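Extracellular solute-binding protein, family 1 (Bifidobacterium longum subsp. infantis, PDB 6FTH) probably captures human milk oligosaccharides outside the cell and hands them to an ABC transporter for import. Local coordinates at residues A[189-201]-A[282-296]. Numbering follows the deposited sequence.
Sequences NGNGQADEIPMNI and DQLSDGKTAKTGVSF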
# COMPACT_ATOMS: atom_id res chain seq x y z
N ASN A 189 -30.87 -6.14 7.13
CA ASN A 189 -31.13 -4.74 6.81
C ASN A 189 -32.61 -4.38 6.80
O ASN A 189 -32.94 -3.21 6.58
CB ASN A 189 -30.40 -4.26 5.54
CG ASN A 189 -31.01 -4.79 4.23
OD1 ASN A 189 -32.13 -5.29 4.20
ND2 ASN A 189 -30.27 -4.61 3.14
N GLY A 190 -33.49 -5.36 7.02
CA GLY A 190 -34.88 -5.10 7.33
C GLY A 190 -35.78 -4.75 6.16
O GLY A 190 -36.93 -4.38 6.39
N ASN A 191 -35.32 -4.85 4.93
CA ASN A 191 -36.14 -4.37 3.83
C ASN A 191 -37.01 -5.46 3.21
O ASN A 191 -37.72 -5.17 2.23
CB ASN A 191 -35.31 -3.65 2.78
CG ASN A 191 -34.30 -4.55 2.09
OD1 ASN A 191 -34.32 -5.77 2.26
ND2 ASN A 191 -33.43 -3.94 1.31
N GLY A 192 -36.98 -6.67 3.75
CA GLY A 192 -37.70 -7.80 3.20
C GLY A 192 -37.05 -8.49 2.01
O GLY A 192 -37.44 -9.62 1.69
N GLN A 193 -36.10 -7.86 1.34
CA GLN A 193 -35.49 -8.44 0.16
C GLN A 193 -34.26 -9.24 0.57
O GLN A 193 -33.57 -8.90 1.53
CB GLN A 193 -35.06 -7.35 -0.82
CG GLN A 193 -36.20 -6.53 -1.41
CD GLN A 193 -37.08 -7.37 -2.33
OE1 GLN A 193 -36.57 -7.99 -3.26
NE2 GLN A 193 -38.38 -7.42 -2.06
N ALA A 194 -33.99 -10.32 -0.17
CA ALA A 194 -32.74 -11.07 0.01
C ALA A 194 -31.64 -10.40 -0.81
O ALA A 194 -31.12 -10.95 -1.79
CB ALA A 194 -32.93 -12.53 -0.39
N ASP A 195 -31.34 -9.17 -0.42
CA ASP A 195 -30.37 -8.34 -1.12
C ASP A 195 -29.03 -8.30 -0.41
O ASP A 195 -28.07 -7.76 -0.98
CB ASP A 195 -30.89 -6.90 -1.27
CG ASP A 195 -31.16 -6.19 0.06
OD1 ASP A 195 -31.47 -6.86 1.06
OD2 ASP A 195 -31.07 -4.95 0.11
N GLU A 196 -28.95 -8.85 0.80
CA GLU A 196 -27.71 -8.87 1.54
C GLU A 196 -26.66 -9.67 0.79
O GLU A 196 -26.91 -10.81 0.38
CB GLU A 196 -27.93 -9.51 2.91
CG GLU A 196 -28.59 -8.61 3.95
CD GLU A 196 -30.12 -8.50 3.82
OE1 GLU A 196 -30.73 -9.19 2.97
OE2 GLU A 196 -30.69 -7.69 4.58
N ILE A 197 -25.48 -9.08 0.65
CA ILE A 197 -24.29 -9.78 0.19
C ILE A 197 -23.51 -10.13 1.45
O ILE A 197 -22.90 -9.24 2.06
CB ILE A 197 -23.46 -8.87 -0.73
CG1 ILE A 197 -24.26 -8.45 -1.96
CG2 ILE A 197 -22.18 -9.60 -1.16
CD1 ILE A 197 -23.63 -7.33 -2.81
N PRO A 198 -23.52 -11.39 1.90
CA PRO A 198 -22.90 -11.68 3.20
C PRO A 198 -21.44 -11.27 3.26
O PRO A 198 -21.04 -10.59 4.21
CB PRO A 198 -23.14 -13.17 3.36
CG PRO A 198 -24.40 -13.41 2.58
CD PRO A 198 -24.24 -12.57 1.38
N MET A 199 -20.65 -11.69 2.28
CA MET A 199 -19.25 -11.31 2.17
C MET A 199 -18.99 -10.96 0.71
O MET A 199 -19.42 -11.69 -0.19
CB MET A 199 -18.35 -12.46 2.61
CG MET A 199 -16.89 -12.15 2.50
SD MET A 199 -15.89 -13.40 3.34
CE MET A 199 -14.22 -12.67 3.23
N ASN A 200 -18.31 -9.83 0.47
CA ASN A 200 -17.92 -9.40 -0.86
C ASN A 200 -16.40 -9.36 -0.96
O ASN A 200 -15.73 -8.84 -0.06
CB ASN A 200 -18.51 -8.05 -1.21
CG ASN A 200 -18.84 -7.94 -2.68
OD1 ASN A 200 -18.53 -8.83 -3.46
ND2 ASN A 200 -19.43 -6.83 -3.06
N ILE A 201 -15.87 -9.92 -2.04
CA ILE A 201 -14.44 -9.96 -2.28
C ILE A 201 -14.16 -9.41 -3.68
O ILE A 201 -15.00 -9.51 -4.59
CB ILE A 201 -13.85 -11.39 -2.11
CG1 ILE A 201 -14.59 -12.41 -2.98
CG2 ILE A 201 -13.88 -11.81 -0.65
CD1 ILE A 201 -13.86 -13.76 -3.12
N ASP A 282 -21.07 -1.82 -4.44
CA ASP A 282 -21.90 -2.69 -3.62
C ASP A 282 -21.86 -2.25 -2.16
O ASP A 282 -22.90 -2.11 -1.51
CB ASP A 282 -21.39 -4.13 -3.70
CG ASP A 282 -21.66 -4.81 -5.04
OD1 ASP A 282 -22.62 -4.45 -5.75
OD2 ASP A 282 -20.91 -5.76 -5.36
N GLN A 283 -20.66 -2.05 -1.62
CA GLN A 283 -20.55 -1.74 -0.20
C GLN A 283 -21.14 -0.37 0.14
O GLN A 283 -21.71 -0.17 1.21
CB GLN A 283 -19.09 -1.82 0.24
CG GLN A 283 -18.59 -3.23 0.60
CD GLN A 283 -18.45 -4.14 -0.59
OE1 GLN A 283 -19.40 -4.84 -0.96
NE2 GLN A 283 -17.28 -4.13 -1.21
N LEU A 284 -20.97 0.61 -0.75
CA LEU A 284 -21.47 1.95 -0.46
C LEU A 284 -22.99 2.02 -0.59
O LEU A 284 -23.63 2.84 0.08
CB LEU A 284 -20.83 2.96 -1.42
CG LEU A 284 -19.34 3.20 -1.19
CD1 LEU A 284 -18.72 3.88 -2.40
CD2 LEU A 284 -19.09 4.02 0.06
N SER A 285 -23.57 1.19 -1.45
CA SER A 285 -25.01 1.13 -1.61
C SER A 285 -25.54 2.53 -1.92
O SER A 285 -24.92 3.27 -2.68
CB SER A 285 -25.62 0.55 -0.33
OG SER A 285 -27.01 0.32 -0.48
N ASP A 286 -26.68 2.90 -1.33
CA ASP A 286 -27.24 4.23 -1.53
C ASP A 286 -26.96 5.17 -0.37
O ASP A 286 -27.54 6.25 -0.31
CB ASP A 286 -28.75 4.13 -1.78
CG ASP A 286 -29.51 3.57 -0.60
OD1 ASP A 286 -28.85 3.19 0.40
OD2 ASP A 286 -30.76 3.51 -0.66
N GLY A 287 -26.06 4.80 0.54
CA GLY A 287 -25.80 5.59 1.72
C GLY A 287 -26.79 5.40 2.84
O GLY A 287 -26.56 5.89 3.95
N LYS A 288 -27.89 4.67 2.60
CA LYS A 288 -28.96 4.51 3.57
C LYS A 288 -29.19 3.06 3.94
O LYS A 288 -29.32 2.74 5.12
CB LYS A 288 -30.25 5.13 2.98
CG LYS A 288 -31.45 5.12 3.91
CD LYS A 288 -32.69 5.69 3.19
CE LYS A 288 -33.98 5.45 3.97
NZ LYS A 288 -35.17 6.02 3.27
N THR A 289 -29.24 2.16 2.95
CA THR A 289 -29.46 0.74 3.19
C THR A 289 -28.13 0.00 3.00
O THR A 289 -27.60 -0.05 1.88
CB THR A 289 -30.51 0.20 2.22
OG1 THR A 289 -31.73 0.92 2.41
CG2 THR A 289 -30.77 -1.28 2.46
N ALA A 290 -27.61 -0.56 4.08
CA ALA A 290 -26.40 -1.37 3.98
C ALA A 290 -26.70 -2.65 3.21
O ALA A 290 -27.75 -3.26 3.39
CB ALA A 290 -25.91 -1.73 5.37
N LYS A 291 -25.74 -3.07 2.39
CA LYS A 291 -25.87 -4.28 1.57
C LYS A 291 -24.89 -5.38 1.92
O LYS A 291 -25.24 -6.56 1.77
CB LYS A 291 -25.68 -3.95 0.08
CG LYS A 291 -26.65 -2.91 -0.45
CD LYS A 291 -28.04 -3.48 -0.68
CE LYS A 291 -28.93 -2.42 -1.29
NZ LYS A 291 -30.31 -2.95 -1.59
N THR A 292 -23.69 -5.06 2.39
CA THR A 292 -22.63 -6.06 2.54
C THR A 292 -22.31 -6.34 4.01
O THR A 292 -22.17 -5.42 4.82
CB THR A 292 -21.39 -5.57 1.83
OG1 THR A 292 -21.69 -5.35 0.44
CG2 THR A 292 -20.25 -6.59 1.93
N GLY A 293 -22.17 -7.62 4.34
CA GLY A 293 -21.90 -8.02 5.71
C GLY A 293 -20.42 -7.92 6.08
O GLY A 293 -20.09 -7.38 7.14
N VAL A 294 -19.55 -8.41 5.19
CA VAL A 294 -18.12 -8.52 5.45
C VAL A 294 -17.36 -8.11 4.18
O VAL A 294 -17.71 -8.54 3.08
CB VAL A 294 -17.74 -9.96 5.86
CG1 VAL A 294 -16.20 -10.12 5.91
CG2 VAL A 294 -18.37 -10.34 7.19
N SER A 295 -16.32 -7.30 4.34
CA SER A 295 -15.48 -6.93 3.21
C SER A 295 -14.11 -6.53 3.72
O SER A 295 -13.91 -6.30 4.91
CB SER A 295 -16.10 -5.82 2.35
OG SER A 295 -16.13 -4.61 3.06
N PHE A 296 -13.15 -6.45 2.80
CA PHE A 296 -11.81 -5.97 3.12
C PHE A 296 -11.63 -4.56 2.60
O PHE A 296 -12.12 -4.22 1.52
CB PHE A 296 -10.74 -6.90 2.52
CG PHE A 296 -10.79 -8.30 3.04
CD1 PHE A 296 -10.35 -8.60 4.31
CD2 PHE A 296 -11.25 -9.33 2.24
CE1 PHE A 296 -10.39 -9.92 4.77
CE2 PHE A 296 -11.30 -10.63 2.69
CZ PHE A 296 -10.86 -10.94 3.94
O HOH W 1 -13.60 -7.13 0.04
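The strands pair in parallel, Ile197 with Thr292 and Met199 with Val294, on either side of a corner at Pro198 and Gly293, as evidenced by Ile197 N to Lys291 O (2.8 Å), Gly293 N to Ile197 O and Asn200 N to Val294 O, all three fairly straight hydrogen bonds. Beyond Asn200 the pairing continues through a water that donates to Asn200 O and accepts from Phe296 N. The chains pass closely at Pro198 and Gly293; a side chain at Gly293 would run into Pro198 O, so the lack of one lets them come this near.

Ahead of the strands, the amide of Asn189 spends both N-H groups: ND2 gives one to Ala290 O (2.9 Å), almost straight at 174° and within the amide plane, and the other to Asp195 OD2 (3.2 Å). The same carboxylate oxygen takes Lys291 NZ on its anti lone pair in a salt bridge of 2.7 Å, while Asn189 comes from the syn side, tilted out of the carboxylate plane. Replacing Asn189 by an alanine would probably leave Ala290 O without this partner and the Asp195 carboxylate freer to turn.

The Asn200 amide likewise donates both N-H groups: ND2 bonds to Gln283 OE1, on an in-plane lone pair, and to Asp282 OD2, each at 2.9 Å. Its amide stands 83° from that of Gln283 but only 27° from the Asp282 carboxylate, which also pairs with Lys274. Gln283 OE1 receives Thr292 OG1 as well, tying helix 276-284 to strand 292-297 through Thr292 and to the residue just after strand 197-199. On the face opposite Ile197 and Thr292, Met199 stretches out with CG anti to the backbone N, which lays CG against Val294 CG1 and brings CE to Phe296 CE2 (3.6 Å); Leu180 of helix 173-185 packs on Met199 and Val294. This parallel edge pairing, with helices packed on the sheet, is characteristic of the alpha/beta lobes of periplasmic-binding-protein folds.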